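Local structure of leucine-rich repeat protein TpLRR (Treponema pallidum, 6MLX) at residues Asp20-Thr25 with Leu43-Val48; Val34-Gln39 with Val62-Ser67; Arg69-His74 with Asp89-Ile94. The protein is of unknown function but forms a leucine-rich-repeat solenoid and is probably secreted to the periplasm. All coordinates share one frame; numbering follows the deposited sequence.

Contact 1: Asp20-Thr25 with Leu43-Val48; sequences DGIIIT and LPVVEV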
# COMPACT_ATOMS: atom_id res chain seq x y z
N ASP A 20 -0.34 11.11 23.99
CA ASP A 20 -1.50 10.24 24.11
C ASP A 20 -1.33 8.91 23.39
O ASP A 20 -2.22 8.05 23.49
CB ASP A 20 -2.74 10.96 23.58
CG ASP A 20 -2.55 11.45 22.16
OD1 ASP A 20 -1.68 12.32 21.95
OD2 ASP A 20 -3.28 10.98 21.25
N GLY A 21 -0.25 8.72 22.64
CA GLY A 21 -0.09 7.52 21.84
C GLY A 21 1.37 7.19 21.58
O GLY A 21 2.25 8.05 21.68
N ILE A 22 1.59 5.93 21.22
CA ILE A 22 2.93 5.38 20.99
C ILE A 22 3.17 5.28 19.49
O ILE A 22 2.32 4.77 18.75
CB ILE A 22 3.06 3.99 21.66
CG1 ILE A 22 2.83 4.09 23.17
CG2 ILE A 22 4.43 3.37 21.37
CD1 ILE A 22 3.75 5.08 23.86
N ILE A 23 4.32 5.80 19.05
CA ILE A 23 4.82 5.65 17.69
C ILE A 23 5.90 4.58 17.69
O ILE A 23 6.90 4.72 18.41
CB ILE A 23 5.39 6.98 17.16
CG1 ILE A 23 4.30 8.06 17.15
CG2 ILE A 23 6.08 6.76 15.78
CD1 ILE A 23 4.82 9.48 16.91
N ILE A 24 5.72 3.52 16.91
CA ILE A 24 6.72 2.45 16.85
C ILE A 24 7.80 2.84 15.85
O ILE A 24 7.51 3.06 14.66
CB ILE A 24 6.08 1.11 16.47
CG1 ILE A 24 5.03 0.70 17.50
CG2 ILE A 24 7.14 0.02 16.37
CD1 ILE A 24 5.59 0.38 18.86
N THR A 25 9.04 2.96 16.32
CA THR A 25 10.13 3.43 15.49
C THR A 25 11.03 2.30 15.00
O THR A 25 11.70 2.48 13.97
CB THR A 25 10.98 4.46 16.25
OG1 THR A 25 11.54 3.84 17.42
CG2 THR A 25 10.13 5.62 16.67
N LEU A 43 -0.75 3.30 26.75
CA LEU A 43 -1.05 4.22 25.66
C LEU A 43 -1.26 3.46 24.36
O LEU A 43 -0.59 2.44 24.12
CB LEU A 43 0.06 5.25 25.47
CG LEU A 43 0.02 6.34 26.53
CD1 LEU A 43 0.91 7.52 26.14
CD2 LEU A 43 -1.43 6.77 26.80
N PRO A 44 -2.20 3.90 23.51
CA PRO A 44 -2.45 3.18 22.26
C PRO A 44 -1.33 3.39 21.25
O PRO A 44 -0.71 4.46 21.18
CB PRO A 44 -3.76 3.81 21.77
CG PRO A 44 -3.69 5.21 22.29
CD PRO A 44 -3.09 5.06 23.67
N VAL A 45 -1.08 2.35 20.46
CA VAL A 45 -0.06 2.38 19.42
C VAL A 45 -0.71 2.89 18.14
O VAL A 45 -1.53 2.19 17.52
CB VAL A 45 0.57 0.99 19.21
CG1 VAL A 45 1.50 1.01 18.01
CG2 VAL A 45 1.31 0.55 20.47
N VAL A 46 -0.35 4.11 17.73
CA VAL A 46 -1.08 4.83 16.69
C VAL A 46 -0.31 5.00 15.38
O VAL A 46 -0.92 5.44 14.39
CB VAL A 46 -1.54 6.22 17.20
CG1 VAL A 46 -2.53 6.06 18.34
CG2 VAL A 46 -0.34 7.02 17.64
N GLU A 47 0.98 4.68 15.34
CA GLU A 47 1.76 4.93 14.14
C GLU A 47 2.89 3.92 14.02
O GLU A 47 3.50 3.54 15.03
CB GLU A 47 2.31 6.36 14.15
CG GLU A 47 3.24 6.69 13.00
CD GLU A 47 3.61 8.17 12.98
OE1 GLU A 47 4.65 8.53 12.39
OE2 GLU A 47 2.85 8.98 13.54
N VAL A 48 3.15 3.47 12.79
CA VAL A 48 4.36 2.72 12.46
C VAL A 48 5.27 3.68 11.70
O VAL A 48 5.01 4.00 10.54
CB VAL A 48 4.06 1.46 11.63
CG1 VAL A 48 5.37 0.75 11.27
CG2 VAL A 48 3.12 0.53 12.36
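Ile-22 meets Leu-43 with the two side chains crossing at about a right angle, CG1 of Ile-22 lying 3.8 Å from CB of Leu-43. On the buried face shared by Ile-22, Val-45 and Ile-24, CB of Ile-22 rests against CG2 of Val-45, while the other methyl, CG1 of Val-45, packs 3.6 Å from CG1 of Ile-24. With CG1 anti to the backbone N (chi1 173°), Val-45 spreads its two branches so that each serves a different isoleucine. On the other face Ile-23 and Glu-47 run side by side in the same direction; the extended glutamate lays its methylenes along CG1 and CG2 of Ile-23, and its OE2 comes 3.9 Å from CD1 of Ile-23.

Backbone bonds hold the parallel strands together: Ile-22 N to Pro-44 O (2.7 Å), Val-46 N to Ile-22 O and Ile-24 N to Glu-47 O. Between Ile-22 and Ile-23 the register slips by one residue, a beta bulge that takes up Val-46 and leaves the buried Glu-47 N without a partner. Behind the apolar face, Tyr-13, Leu-15 and Phe-11 of strand 11-15 cover Ile-22 and Ile-24, and Leu-36 touches Val-45. The antiparallel strand 11-15 paired to 22-27, itself joined in parallel to 43-48, is consistent with a cap closing the N-terminal end of a leucine-rich-repeat solenoid.

Contact 2: Val34-Gln39 with Val62-Ser67; sequences VVLPSQ and VSLPSS
The pyrrolidine ring of Pro-65 lies against the Leu-36 to Ser-38 backbone, its CD, CG and CB following the chain from Leu-36 to Ser-38. CD sits 3.4 Å from Leu-36 O and also touches Leu-36 CB, CG approaches Pro-37 O at 3.6 Å, and CB packs 3.5 Å from Ser-38 CA. The flat peptide groups upstream are joined by two hydrogen bonds. Ser-63 N reaches Val-34 O at 2.9 Å, and Leu-36 N in turn donates to Ser-63 O, also at 2.9 Å.

Val-34 and Val-62 share the buried face of this short parallel pair, and Val-35 and Ser-63 the opposite one, where CG1 of Val-35 loosely neighbours the serine hydroxyl. Each strand then runs into a Leu-Pro pair, Leu-36 and Pro-37 in one and Leu-64 and Pro-65 in the other, at equivalent places in successive coils of this leucine-rich-repeat solenoid. The stacking of one turn on the next is carried here by Leu-36, which meets both Leu-64 and Pro-65.

Leu-36 has CG anti to the backbone N (chi1 -165°), which carries CD2 across to Leu-64 CD2, 4.0 Å away, and to Pro-65 CD. Inward, Leu-36 also packs on Val-45, Val-48, Ile-24 and Phe-11, linking the leucine to the core. At the far end Ser-67 OG passes 3.3 Å from Ser-38 O, but its hydrogen bond goes to Val-45 O; the Ser-38 hydroxyl is similarly engaged by Glu-5 OE2.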
# COMPACT_ATOMS: atom_id res chain seq x y z
N VAL A 34 4.86 -10.89 13.76
CA VAL A 34 4.71 -9.83 14.74
C VAL A 34 3.22 -9.52 14.84
O VAL A 34 2.53 -9.41 13.82
CB VAL A 34 5.51 -8.58 14.34
CG1 VAL A 34 5.11 -7.35 15.15
CG2 VAL A 34 6.99 -8.85 14.48
N VAL A 35 2.71 -9.48 16.07
CA VAL A 35 1.40 -8.91 16.36
C VAL A 35 1.70 -7.63 17.14
O VAL A 35 2.01 -7.68 18.34
CB VAL A 35 0.50 -9.85 17.15
CG1 VAL A 35 -0.82 -9.15 17.46
CG2 VAL A 35 0.26 -11.14 16.38
N LEU A 36 1.65 -6.50 16.44
CA LEU A 36 1.95 -5.22 17.06
C LEU A 36 0.98 -4.96 18.21
O LEU A 36 -0.25 -4.98 18.00
CB LEU A 36 1.82 -4.11 16.03
CG LEU A 36 2.46 -2.82 16.49
CD1 LEU A 36 3.96 -3.03 16.46
CD2 LEU A 36 2.04 -1.66 15.59
N PRO A 37 1.48 -4.69 19.42
CA PRO A 37 0.58 -4.44 20.55
C PRO A 37 -0.32 -3.24 20.29
O PRO A 37 0.10 -2.23 19.73
CB PRO A 37 1.53 -4.18 21.73
CG PRO A 37 2.79 -3.64 21.07
CD PRO A 37 2.89 -4.46 19.79
N SER A 38 -1.58 -3.37 20.70
CA SER A 38 -2.50 -2.25 20.58
C SER A 38 -2.14 -1.12 21.52
O SER A 38 -2.60 0.01 21.32
CB SER A 38 -3.92 -2.73 20.85
OG SER A 38 -3.94 -3.45 22.07
N GLN A 39 -1.34 -1.39 22.55
CA GLN A 39 -0.96 -0.37 23.52
C GLN A 39 0.42 -0.70 24.10
O GLN A 39 0.83 -1.86 24.16
CB GLN A 39 -2.01 -0.25 24.64
CG GLN A 39 -2.27 -1.53 25.43
CD GLN A 39 -1.25 -1.76 26.55
OE1 GLN A 39 -0.65 -0.81 27.05
NE2 GLN A 39 -1.06 -3.02 26.93
N VAL A 62 2.45 -9.87 9.59
CA VAL A 62 2.41 -8.73 10.49
C VAL A 62 0.95 -8.42 10.77
O VAL A 62 0.13 -8.40 9.84
CB VAL A 62 3.12 -7.50 9.89
CG1 VAL A 62 2.92 -6.28 10.78
CG2 VAL A 62 4.60 -7.78 9.70
N SER A 63 0.61 -8.20 12.03
CA SER A 63 -0.74 -7.80 12.40
C SER A 63 -0.66 -6.44 13.08
O SER A 63 0.11 -6.26 14.03
CB SER A 63 -1.39 -8.85 13.32
OG SER A 63 -2.61 -8.37 13.87
N LEU A 64 -1.45 -5.49 12.59
CA LEU A 64 -1.45 -4.18 13.22
C LEU A 64 -2.76 -3.96 13.97
O LEU A 64 -3.82 -4.40 13.52
CB LEU A 64 -1.27 -3.07 12.18
CG LEU A 64 -0.08 -3.29 11.24
CD1 LEU A 64 0.02 -2.20 10.17
CD2 LEU A 64 1.20 -3.36 12.04
N PRO A 65 -2.72 -3.28 15.12
CA PRO A 65 -3.94 -3.02 15.89
C PRO A 65 -4.76 -1.88 15.30
O PRO A 65 -4.23 -0.98 14.65
CB PRO A 65 -3.40 -2.61 17.26
CG PRO A 65 -2.09 -1.93 16.93
CD PRO A 65 -1.51 -2.78 15.81
N SER A 66 -6.07 -1.92 15.60
CA SER A 66 -7.00 -0.91 15.09
C SER A 66 -6.61 0.52 15.45
O SER A 66 -7.05 1.46 14.79
CB SER A 66 -8.41 -1.22 15.58
OG SER A 66 -8.38 -1.71 16.91
N SER A 67 -5.77 0.69 16.47
CA SER A 67 -5.30 2.01 16.87
C SER A 67 -4.31 2.63 15.90
O SER A 67 -4.06 3.84 15.98
CB SER A 67 -4.68 1.92 18.27
OG SER A 67 -3.88 0.74 18.36

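Contact 3: Arg69-His74 with Asp89-Ile94; sequences RMIGQH and DGLREI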
# COMPACT_ATOMS: atom_id res chain seq x y z
N ARG A 69 -3.05 4.52 12.93
CA ARG A 69 -3.63 5.46 11.99
C ARG A 69 -2.76 5.69 10.77
O ARG A 69 -3.27 6.11 9.72
CB ARG A 69 -3.87 6.81 12.69
CG ARG A 69 -4.83 6.75 13.87
CD ARG A 69 -6.28 6.77 13.36
NE ARG A 69 -7.28 6.76 14.44
CZ ARG A 69 -7.85 5.66 14.94
NH1 ARG A 69 -7.51 4.46 14.48
NH2 ARG A 69 -8.74 5.76 15.93
N MET A 70 -1.46 5.42 10.88
CA MET A 70 -0.48 5.90 9.92
C MET A 70 0.64 4.87 9.77
O MET A 70 1.17 4.38 10.76
CB MET A 70 0.10 7.24 10.40
CG MET A 70 1.49 7.52 9.87
SD MET A 70 1.31 8.08 8.19
CE MET A 70 0.53 9.67 8.49
N ILE A 71 1.00 4.57 8.52
CA ILE A 71 2.18 3.77 8.21
C ILE A 71 3.15 4.67 7.45
O ILE A 71 2.83 5.14 6.35
CB ILE A 71 1.84 2.51 7.41
CG1 ILE A 71 0.93 1.59 8.23
CG2 ILE A 71 3.11 1.77 6.98
CD1 ILE A 71 0.46 0.36 7.49
N GLY A 72 4.32 4.93 8.05
CA GLY A 72 5.26 5.91 7.53
C GLY A 72 6.06 5.43 6.33
O GLY A 72 5.98 4.28 5.90
N GLN A 73 6.87 6.34 5.80
CA GLN A 73 7.58 6.06 4.55
C GLN A 73 8.56 4.91 4.71
O GLN A 73 9.21 4.76 5.75
CB GLN A 73 8.31 7.31 4.06
CG GLN A 73 9.47 7.73 4.97
CD GLN A 73 10.52 8.56 4.24
OE1 GLN A 73 10.18 9.45 3.46
NE2 GLN A 73 11.80 8.28 4.50
N HIS A 74 8.65 4.07 3.68
CA HIS A 74 9.57 2.93 3.66
C HIS A 74 9.40 2.04 4.89
O HIS A 74 10.34 1.35 5.29
CB HIS A 74 11.04 3.39 3.56
CG HIS A 74 11.37 4.16 2.31
ND1 HIS A 74 11.84 3.55 1.16
CD2 HIS A 74 11.35 5.48 2.04
CE1 HIS A 74 12.06 4.47 0.24
NE2 HIS A 74 11.77 5.65 0.74
N ASP A 89 -8.74 -1.49 10.94
CA ASP A 89 -9.73 -0.53 10.45
C ASP A 89 -9.41 0.91 10.85
O ASP A 89 -9.97 1.84 10.27
CB ASP A 89 -11.15 -0.89 10.91
CG ASP A 89 -12.18 0.13 10.41
OD1 ASP A 89 -12.07 0.59 9.24
OD2 ASP A 89 -13.09 0.52 11.18
N GLY A 90 -8.49 1.15 11.78
CA GLY A 90 -8.15 2.55 12.01
C GLY A 90 -7.26 3.19 10.94
O GLY A 90 -7.12 4.42 10.95
N LEU A 91 -6.67 2.41 10.03
CA LEU A 91 -5.63 2.96 9.16
C LEU A 91 -6.18 4.06 8.24
O LEU A 91 -7.20 3.87 7.57
CB LEU A 91 -4.97 1.85 8.33
CG LEU A 91 -3.86 2.32 7.39
CD1 LEU A 91 -2.65 2.87 8.16
CD2 LEU A 91 -3.43 1.20 6.45
N ARG A 92 -5.50 5.21 8.22
CA ARG A 92 -5.87 6.35 7.39
C ARG A 92 -4.91 6.64 6.25
O ARG A 92 -5.35 7.12 5.20
CB ARG A 92 -5.98 7.63 8.22
CG ARG A 92 -6.55 7.44 9.61
CD ARG A 92 -8.04 7.72 9.62
NE ARG A 92 -8.23 9.15 9.38
CZ ARG A 92 -9.29 9.64 8.77
NH1 ARG A 92 -10.26 8.81 8.38
NH2 ARG A 92 -9.40 10.95 8.58
N GLU A 93 -3.61 6.39 6.43
CA GLU A 93 -2.61 6.81 5.46
C GLU A 93 -1.46 5.81 5.42
O GLU A 93 -1.01 5.31 6.46
CB GLU A 93 -2.06 8.20 5.80
CG GLU A 93 -0.98 8.71 4.82
CD GLU A 93 -0.63 10.18 5.04
OE1 GLU A 93 -1.14 10.75 6.01
OE2 GLU A 93 0.15 10.77 4.26
N ILE A 94 -0.98 5.54 4.21
CA ILE A 94 0.22 4.74 3.97
C ILE A 94 1.16 5.63 3.17
O ILE A 94 0.85 6.00 2.04
CB ILE A 94 -0.10 3.44 3.22
CG1 ILE A 94 -1.12 2.61 3.98
CG2 ILE A 94 1.17 2.64 2.99
CD1 ILE A 94 -1.56 1.37 3.25
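Arg-69 reaches across to Gly-90 and Arg-92 through CB, CD and NH1. Its CB lies 4.1 Å from Arg-92 CG. From there the chain bends at chi2 (-81°), which brings CD to 3.8 Å from Arg-92 CG and 3.5 Å from Gly-90 O. At the tip NH1 stands 3.2 Å from Gly-90 CA, which approaches the guanidinium obliquely, and the same nitrogen makes a weak hydrogen bond to Ser-66 O. The two arginine side chains pass at a slant and touch through CB and CD of Arg-69 and CG of Arg-92; their guanidinium planes stand 75° apart.

The backbone carbonyl of Arg-69 receives two donors: Arg-92 N at 2.8 Å, from above the carbonyl plane, and Glu-93 N in a longer, weak bond. Further along, Ile-71 N binds Glu-93 O at 3.0 Å. Met-70, folded back at chi2 and chi3, lies alongside the extended Glu-93, its CE close to the carboxylate OE1. In the interior, Ile-71 crosses Leu-91 at about a right angle, CG1 of the isoleucine 3.8 Å from CD1 of the leucine.

The register therefore steps from Arg-69 opposite Leu-91 to Met-70 opposite Glu-93, passing over Arg-92. Parallel pairing of short strands from consecutive coils, with Ile-71 and Ile-94 turned inward and Met-70 and Glu-93 on the outer face, is characteristic of a leucine-rich-repeat solenoid.

In the fold
Contacts 1 and 2 interlock along the chain, their segments coming in the order 20-25, 34-39, 43-48 and 62-67, whereas contact 3 opens only after both have closed. Their centres lie 10 Å apart for contacts 1 and 2, and 12 Å from each of these to contact 3. Contacts 1 and 3 belong to one mixed sheet, in which strands 43-48 and 70-71 are neighbours; contact 2 starts in a separate three-stranded parallel sheet and runs through loops to Ser-38 and Ser-67, which bond to Val-45 of contact 1. Leu-64, just past strand 61-63, packs on Ile-71 of contact 3 in the interior between the two sheets. Together the contacts trace the solenoid from its N-terminal end into its regular repeats.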